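Local atomic coordinates of 2-dehydropantoate 2-reductase (Geobacter metallireducens, PDB entry 3HN2), a protein that probably catalyses the NADPH-dependent reduction of ketopantoate to pantoate, the second step on the route from 3-methyl-2-oxobutanoate to pantoate in pantothenate biosynthesis. Residues V46-G51 / V138-A143; V73-K78 / I99-N104; L77-N82 / P268-A273. All coordinates share one frame; numbering follows the deposited sequence.

In the fold
Interaction 2 is the core contact, two neighbouring parallel strands of the large sheet of the Rossmann-type domain, with mostly buried aliphatic side chains. Interaction 3 starts from the same chain segment, shares Leu77 and Lys78 with it and touches it through Gln103 and Asn104, but joins that loop to the C-terminal helical domain through a buried carboxylate and a proline on an aromatic face. Interaction 1 lies apart, its centre about 20 Å from that of interaction 2; it pairs strands of a small three-stranded sheet, is partly buried, adds histidine rings to its strand pairing and reaches the second subunit through Asn50. Along the chain, interaction 2 is nested within the loop that interaction 1 closes.

Interaction 1 of 3, residues V46-G51 / V138-A143; sequences VFSING and VHHLGA
Val46-Ser48 and Val138-His140 run parallel, 4.7 Å apart at the closest approach of their axes, with Phe47 N bonded to Val138 O (2.8 Å) and Phe47 O receiving His140 N (2.7 Å). Val46 and Val138 lie side by side on one face of the sheet. On the other, Phe47 and His139 point the same way, and Phe47 CD1 sits over one face of the imidazole near its rim, 3.6 Å from His139 CE1; the ring planes meet at 43°. His140 carries most of the rest. With CG anti to the backbone N (chi1 161°), its ring reaches along Ser48 and Asn50, which meet it at the edge. Ser48 OG gives ND1 of His140 a weak hydrogen bond, while His140 NE2 donates to Ala143 O at 2.9 Å; with both ring nitrogens partnered, the ring's rotation is probably limited. The side chain of Ile49 crosses that of His140 at about a right angle and sets CD1 3.7 Å from Gly142 CA. Asn50 OD1 is hydrogen-bonded to ND2 of Asn205 of the second subunit. Beyond the pair, strand 53-55 flanks strand 44-48, Leu141 and Gly142 form a classic bulge opposite Cys129, and helix 14-23 covers the valine face, its Tyr16 stacking on His140.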
# COMPACT_ATOMS: atom_id res chain seq x y z
N VAL A 46 -21.16 10.74 -3.53
CA VAL A 46 -19.89 10.15 -3.12
C VAL A 46 -19.64 8.87 -3.89
O VAL A 46 -20.42 7.92 -3.82
CB VAL A 46 -19.83 9.88 -1.59
CG1 VAL A 46 -18.53 9.18 -1.21
CG2 VAL A 46 -19.95 11.18 -0.82
N PHE A 47 -18.55 8.85 -4.65
CA PHE A 47 -18.12 7.66 -5.35
C PHE A 47 -16.96 7.05 -4.58
O PHE A 47 -15.97 7.72 -4.29
CB PHE A 47 -17.72 7.99 -6.79
CG PHE A 47 -18.80 8.70 -7.56
CD1 PHE A 47 -18.73 10.07 -7.78
CD2 PHE A 47 -19.90 8.00 -8.06
CE1 PHE A 47 -19.73 10.73 -8.49
CE2 PHE A 47 -20.91 8.65 -8.76
CZ PHE A 47 -20.82 10.02 -8.98
N SER A 48 -17.10 5.78 -4.21
CA SER A 48 -16.08 5.08 -3.44
C SER A 48 -15.67 3.77 -4.09
O SER A 48 -16.35 3.26 -4.99
CB SER A 48 -16.57 4.80 -2.02
OG SER A 48 -16.63 5.99 -1.25
N ILE A 49 -14.55 3.24 -3.62
CA ILE A 49 -14.17 1.87 -3.92
C ILE A 49 -15.03 0.91 -3.09
O ILE A 49 -15.21 -0.25 -3.45
CB ILE A 49 -12.67 1.64 -3.63
CG1 ILE A 49 -12.27 2.31 -2.31
CG2 ILE A 49 -11.83 2.18 -4.78
CD1 ILE A 49 -11.11 1.65 -1.61
N ASN A 50 -15.56 1.44 -1.98
CA ASN A 50 -16.43 0.70 -1.08
C ASN A 50 -17.91 0.89 -1.41
O ASN A 50 -18.76 0.94 -0.52
CB ASN A 50 -16.17 1.14 0.37
CG ASN A 50 -14.73 0.93 0.80
OD1 ASN A 50 -14.00 0.12 0.23
ND2 ASN A 50 -14.31 1.67 1.82
N GLY A 51 -18.22 1.00 -2.71
CA GLY A 51 -19.59 1.22 -3.17
C GLY A 51 -20.04 2.67 -3.05
O GLY A 51 -19.87 3.30 -2.01
N VAL A 138 -17.57 13.77 -4.74
CA VAL A 138 -16.41 13.34 -3.97
C VAL A 138 -16.00 11.94 -4.43
O VAL A 138 -16.84 11.04 -4.50
CB VAL A 138 -16.72 13.28 -2.46
CG1 VAL A 138 -15.43 13.24 -1.64
CG2 VAL A 138 -17.58 14.46 -2.04
N HIS A 139 -14.72 11.77 -4.75
CA HIS A 139 -14.19 10.45 -5.14
C HIS A 139 -13.24 9.93 -4.07
O HIS A 139 -12.29 10.61 -3.69
CB HIS A 139 -13.49 10.51 -6.50
CG HIS A 139 -14.42 10.76 -7.65
ND1 HIS A 139 -15.15 11.92 -7.79
CD2 HIS A 139 -14.72 10.00 -8.74
CE1 HIS A 139 -15.87 11.86 -8.90
NE2 HIS A 139 -15.62 10.71 -9.49
N HIS A 140 -13.51 8.72 -3.59
CA HIS A 140 -12.69 8.07 -2.57
C HIS A 140 -12.00 6.85 -3.16
O HIS A 140 -12.65 5.84 -3.46
CB HIS A 140 -13.55 7.69 -1.36
CG HIS A 140 -12.94 6.65 -0.46
ND1 HIS A 140 -13.53 5.42 -0.25
CD2 HIS A 140 -11.80 6.65 0.27
CE1 HIS A 140 -12.78 4.71 0.58
NE2 HIS A 140 -11.73 5.43 0.90
N LEU A 141 -10.69 6.95 -3.34
CA LEU A 141 -9.92 5.94 -4.08
C LEU A 141 -9.27 4.88 -3.18
O LEU A 141 -8.87 3.82 -3.67
CB LEU A 141 -8.86 6.61 -4.96
CG LEU A 141 -9.26 7.79 -5.85
CD1 LEU A 141 -8.04 8.30 -6.62
CD2 LEU A 141 -10.41 7.45 -6.80
N GLY A 142 -9.18 5.17 -1.89
CA GLY A 142 -8.57 4.25 -0.93
C GLY A 142 -8.45 4.80 0.48
O GLY A 142 -8.62 6.00 0.71
N ALA A 143 -8.16 3.89 1.41
CA ALA A 143 -7.89 4.20 2.82
C ALA A 143 -8.99 5.02 3.50
O ALA A 143 -10.17 4.83 3.22
CB ALA A 143 -6.50 4.84 2.98

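Interaction 2 of 3, residues V73-K78 / I99-N104; sequences VLVGLK and ILTLQN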
# COMPACT_ATOMS: atom_id res chain seq x y z
N VAL A 73 -16.68 21.05 15.50
CA VAL A 73 -16.36 21.54 14.16
C VAL A 73 -15.14 20.82 13.57
O VAL A 73 -14.03 20.92 14.09
CB VAL A 73 -16.29 23.10 14.07
CG1 VAL A 73 -15.64 23.71 15.29
CG2 VAL A 73 -15.58 23.56 12.79
N LEU A 74 -15.39 20.07 12.50
CA LEU A 74 -14.34 19.44 11.70
C LEU A 74 -13.74 20.46 10.76
O LEU A 74 -14.41 20.91 9.83
CB LEU A 74 -14.91 18.32 10.85
CG LEU A 74 -14.51 16.87 11.09
CD1 LEU A 74 -15.32 16.31 12.24
CD2 LEU A 74 -14.78 16.09 9.82
N VAL A 75 -12.49 20.83 11.00
CA VAL A 75 -11.76 21.70 10.09
C VAL A 75 -11.04 20.84 9.04
O VAL A 75 -10.19 20.01 9.37
CB VAL A 75 -10.78 22.61 10.84
CG1 VAL A 75 -10.17 23.63 9.90
CG2 VAL A 75 -11.48 23.33 11.99
N GLY A 76 -11.42 21.02 7.77
CA GLY A 76 -10.77 20.35 6.65
C GLY A 76 -10.22 21.34 5.65
O GLY A 76 -10.00 20.99 4.48
N LEU A 77 -10.00 22.57 6.11
CA LEU A 77 -9.46 23.67 5.30
C LEU A 77 -8.07 23.37 4.77
O LEU A 77 -7.29 22.67 5.41
CB LEU A 77 -9.37 24.95 6.13
CG LEU A 77 -10.56 25.89 6.34
CD1 LEU A 77 -10.23 26.86 7.47
CD2 LEU A 77 -10.92 26.65 5.07
N LYS A 78 -7.77 23.91 3.59
CA LYS A 78 -6.40 23.93 3.12
C LYS A 78 -5.65 24.97 3.94
O LYS A 78 -6.19 26.04 4.24
CB LYS A 78 -6.35 24.24 1.62
CG LYS A 78 -6.06 23.03 0.75
CD LYS A 78 -7.22 22.03 0.73
CE LYS A 78 -6.71 20.59 0.65
NZ LYS A 78 -5.88 20.33 -0.57
N ILE A 99 -13.01 21.51 18.70
CA ILE A 99 -12.54 21.75 17.34
C ILE A 99 -11.60 20.63 16.88
O ILE A 99 -10.56 20.39 17.50
CB ILE A 99 -11.89 23.15 17.21
CG1 ILE A 99 -12.82 24.22 17.79
CG2 ILE A 99 -11.56 23.46 15.77
CD1 ILE A 99 -12.15 25.51 18.20
N LEU A 100 -11.97 19.96 15.80
CA LEU A 100 -11.20 18.83 15.28
C LEU A 100 -10.51 19.21 13.98
O LEU A 100 -11.17 19.49 12.97
CB LEU A 100 -12.10 17.61 15.09
CG LEU A 100 -11.61 16.30 14.44
CD1 LEU A 100 -10.31 15.82 15.02
CD2 LEU A 100 -12.67 15.23 14.64
N THR A 101 -9.18 19.22 14.01
CA THR A 101 -8.40 19.55 12.82
C THR A 101 -7.89 18.28 12.10
O THR A 101 -7.32 17.38 12.73
CB THR A 101 -7.30 20.60 13.16
OG1 THR A 101 -6.92 21.30 11.97
CG2 THR A 101 -6.09 19.97 13.80
N LEU A 102 -8.14 18.21 10.80
CA LEU A 102 -7.75 17.04 9.99
C LEU A 102 -6.82 17.42 8.84
O LEU A 102 -6.49 16.59 7.99
CB LEU A 102 -8.98 16.34 9.43
CG LEU A 102 -9.80 15.40 10.30
CD1 LEU A 102 -11.08 15.04 9.58
CD2 LEU A 102 -9.03 14.15 10.64
N GLN A 103 -6.42 18.68 8.82
CA GLN A 103 -5.58 19.23 7.76
C GLN A 103 -4.13 18.79 7.88
O GLN A 103 -3.73 18.17 8.87
CB GLN A 103 -5.70 20.75 7.72
CG GLN A 103 -6.56 21.30 8.86
CD GLN A 103 -6.46 22.80 9.02
OE1 GLN A 103 -6.08 23.30 10.07
NE2 GLN A 103 -6.80 23.54 7.97
N ASN A 104 -3.33 19.13 6.87
CA ASN A 104 -1.97 18.61 6.74
C ASN A 104 -0.89 19.48 7.37
O ASN A 104 -1.04 20.70 7.47
CB ASN A 104 -1.65 18.36 5.27
CG ASN A 104 -2.51 17.26 4.66
OD1 ASN A 104 -3.20 16.53 5.37
ND2 ASN A 104 -2.45 17.13 3.34
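Gln103 has an almost eclipsed first torsion (chi1 5°) and then an extended chain, which together bring its amide beside Val75 and Leu77; in Val75, CG1 anti to the backbone N (chi1 -172°) puts that methyl against the same amide. The two segments are the ends of a beta-alpha-beta crossover of the Rossmann-type domain, strand 72-75, helix 85-89 and strand 98-101, and the strands lie parallel and adjacent. Backbone bonds run alternately: Leu100 N to Val73 O, Val75 N to Leu100 O at 2.7 Å, then Leu102 N, one residue past its strand, to Val75 O. On the face of Val73, Val75 and Ile99, the two branches of the isoleucine divide the work: CG1 of Ile99 lies 3.8 Å from CG1 of Val73, and its CG2 meets CG2 of Val75. Helix 85-89 covers this face, with Tyr85 and Ile89 on Val75, and helix 108-115 packs on Thr101. The other face is leucine. Leu74 and Leu100 lie alongside, CD1 of the first 3.7 Å from CD2 of the second, and the other branch of Leu74, CD2, reaches CD1 of Leu102. Ala126 of strand 121-129 and Leu13 pack on Leu102. Past the strand ends the amide of Gln103 takes over. Its OE1 is hydrogen-bonded to the hydroxyl of Tyr85, so both ends of the amide are held and its flip is restrained. NE2 of Gln103 donates to Leu77 O at 2.7 Å, nearly straight (162°), with the oxygen close to the amide plane but the nitrogen well above the carbonyl plane of Leu77.

Interaction 3 of 3, residues L77-N82 / P268-A273; sequences LKTFAN and PLEIAA
This is a polar and aromatic contact between the two domains: the loop from strand 72-75 to helix 85-89 meets the start of helix 271-284. At its centre, one carboxylate oxygen, OE1 of Glu270, takes two bonds from Thr79, from the hydroxyl OG1 at 2.7 Å and from the backbone N at 3.0 Å. The hydroxyl arrives on the anti side near the carboxylate plane, the amide from above it. Thr79 OG1 sits between the backbone N and the carbonyl carbon (chi1 50°), turned to the glutamate and packed against Ala273 CB. The second oxygen, OE2, faces Lys78 NZ in a long salt bridge of 3.9 Å. Glu270 holds the N-cap position of the helix and centres an inverse gamma turn. Its bonds to Thr79 tie the helical C-terminal domain of this reductase family to the Rossmann-type domain. Replacing Glu270 with an alanine would probably leave the amide and hydroxyl of Thr79 without their shared acceptor and Lys78 without one of its two distant carboxylate neighbours, the other being Asp262. Alongside, the Phe80 ring is sandwiched: Lys78 CB lies over one face, and over the opposite face Pro268 CG makes a CH-pi contact, 3.9 Å from the Phe80 ring centroid.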
# COMPACT_ATOMS: atom_id res chain seq x y z
N LEU A 77 -10.00 22.57 6.11
CA LEU A 77 -9.46 23.67 5.30
C LEU A 77 -8.07 23.37 4.77
O LEU A 77 -7.29 22.67 5.41
CB LEU A 77 -9.37 24.95 6.13
CG LEU A 77 -10.56 25.89 6.34
CD1 LEU A 77 -10.23 26.86 7.47
CD2 LEU A 77 -10.92 26.65 5.07
N LYS A 78 -7.77 23.91 3.59
CA LYS A 78 -6.40 23.93 3.12
C LYS A 78 -5.65 24.97 3.94
O LYS A 78 -6.19 26.04 4.24
CB LYS A 78 -6.35 24.24 1.62
CG LYS A 78 -6.06 23.03 0.75
CD LYS A 78 -7.22 22.03 0.73
CE LYS A 78 -6.71 20.59 0.65
NZ LYS A 78 -5.88 20.33 -0.57
N THR A 79 -4.41 24.64 4.31
CA THR A 79 -3.68 25.38 5.35
C THR A 79 -3.21 26.79 4.98
O THR A 79 -2.76 27.54 5.84
CB THR A 79 -2.48 24.56 5.88
OG1 THR A 79 -1.70 24.07 4.78
CG2 THR A 79 -2.97 23.39 6.72
N PHE A 80 -3.31 27.15 3.70
CA PHE A 80 -3.04 28.52 3.28
C PHE A 80 -4.20 29.48 3.58
O PHE A 80 -4.05 30.70 3.48
CB PHE A 80 -2.61 28.59 1.81
CG PHE A 80 -3.41 27.72 0.88
CD1 PHE A 80 -2.88 26.51 0.42
CD2 PHE A 80 -4.66 28.12 0.43
CE1 PHE A 80 -3.60 25.70 -0.45
CE2 PHE A 80 -5.39 27.32 -0.45
CZ PHE A 80 -4.86 26.11 -0.89
N ALA A 81 -5.35 28.91 3.94
CA ALA A 81 -6.52 29.68 4.37
C ALA A 81 -6.61 29.78 5.90
O ALA A 81 -7.66 30.13 6.43
CB ALA A 81 -7.79 29.06 3.81
N ASN A 82 -5.50 29.50 6.58
CA ASN A 82 -5.47 29.50 8.05
C ASN A 82 -5.59 30.88 8.71
O ASN A 82 -5.89 30.97 9.90
CB ASN A 82 -4.23 28.75 8.57
CG ASN A 82 -4.44 27.24 8.66
OD1 ASN A 82 -5.47 26.70 8.25
ND2 ASN A 82 -3.45 26.54 9.22
N PRO A 268 -2.95 26.88 -5.31
CA PRO A 268 -1.80 27.02 -4.41
C PRO A 268 -1.47 25.77 -3.58
O PRO A 268 -2.32 24.91 -3.39
CB PRO A 268 -2.20 28.18 -3.49
CG PRO A 268 -3.67 28.27 -3.59
CD PRO A 268 -4.00 27.86 -4.99
N LEU A 269 -0.23 25.70 -3.11
CA LEU A 269 0.28 24.52 -2.42
C LEU A 269 0.47 24.78 -0.93
O LEU A 269 0.70 25.91 -0.50
CB LEU A 269 1.58 24.05 -3.05
CG LEU A 269 1.60 23.89 -4.58
CD1 LEU A 269 2.95 23.39 -5.06
CD2 LEU A 269 0.51 22.96 -5.07
N GLU A 270 0.39 23.70 -0.14
CA GLU A 270 0.52 23.78 1.31
C GLU A 270 1.99 23.67 1.76
O GLU A 270 2.31 22.88 2.65
CB GLU A 270 -0.32 22.68 1.97
CG GLU A 270 -1.77 22.58 1.50
CD GLU A 270 -2.62 21.66 2.38
OE1 GLU A 270 -2.99 22.08 3.50
OE2 GLU A 270 -2.92 20.52 1.96
N ILE A 271 2.87 24.48 1.16
CA ILE A 271 4.30 24.46 1.48
C ILE A 271 4.55 24.88 2.92
O ILE A 271 5.34 24.25 3.62
CB ILE A 271 5.12 25.41 0.54
CG1 ILE A 271 4.84 25.12 -0.93
CG2 ILE A 271 6.63 25.35 0.87
CD1 ILE A 271 5.44 23.83 -1.46
N ALA A 272 3.85 25.93 3.36
CA ALA A 272 4.04 26.51 4.69
C ALA A 272 3.91 25.47 5.80
O ALA A 272 4.85 25.25 6.56
CB ALA A 272 3.10 27.67 4.90
N ALA A 273 2.77 24.78 5.84
CA ALA A 273 2.48 23.79 6.88
C ALA A 273 3.26 22.47 6.76
O ALA A 273 3.73 21.94 7.76
CB ALA A 273 0.99 23.52 6.95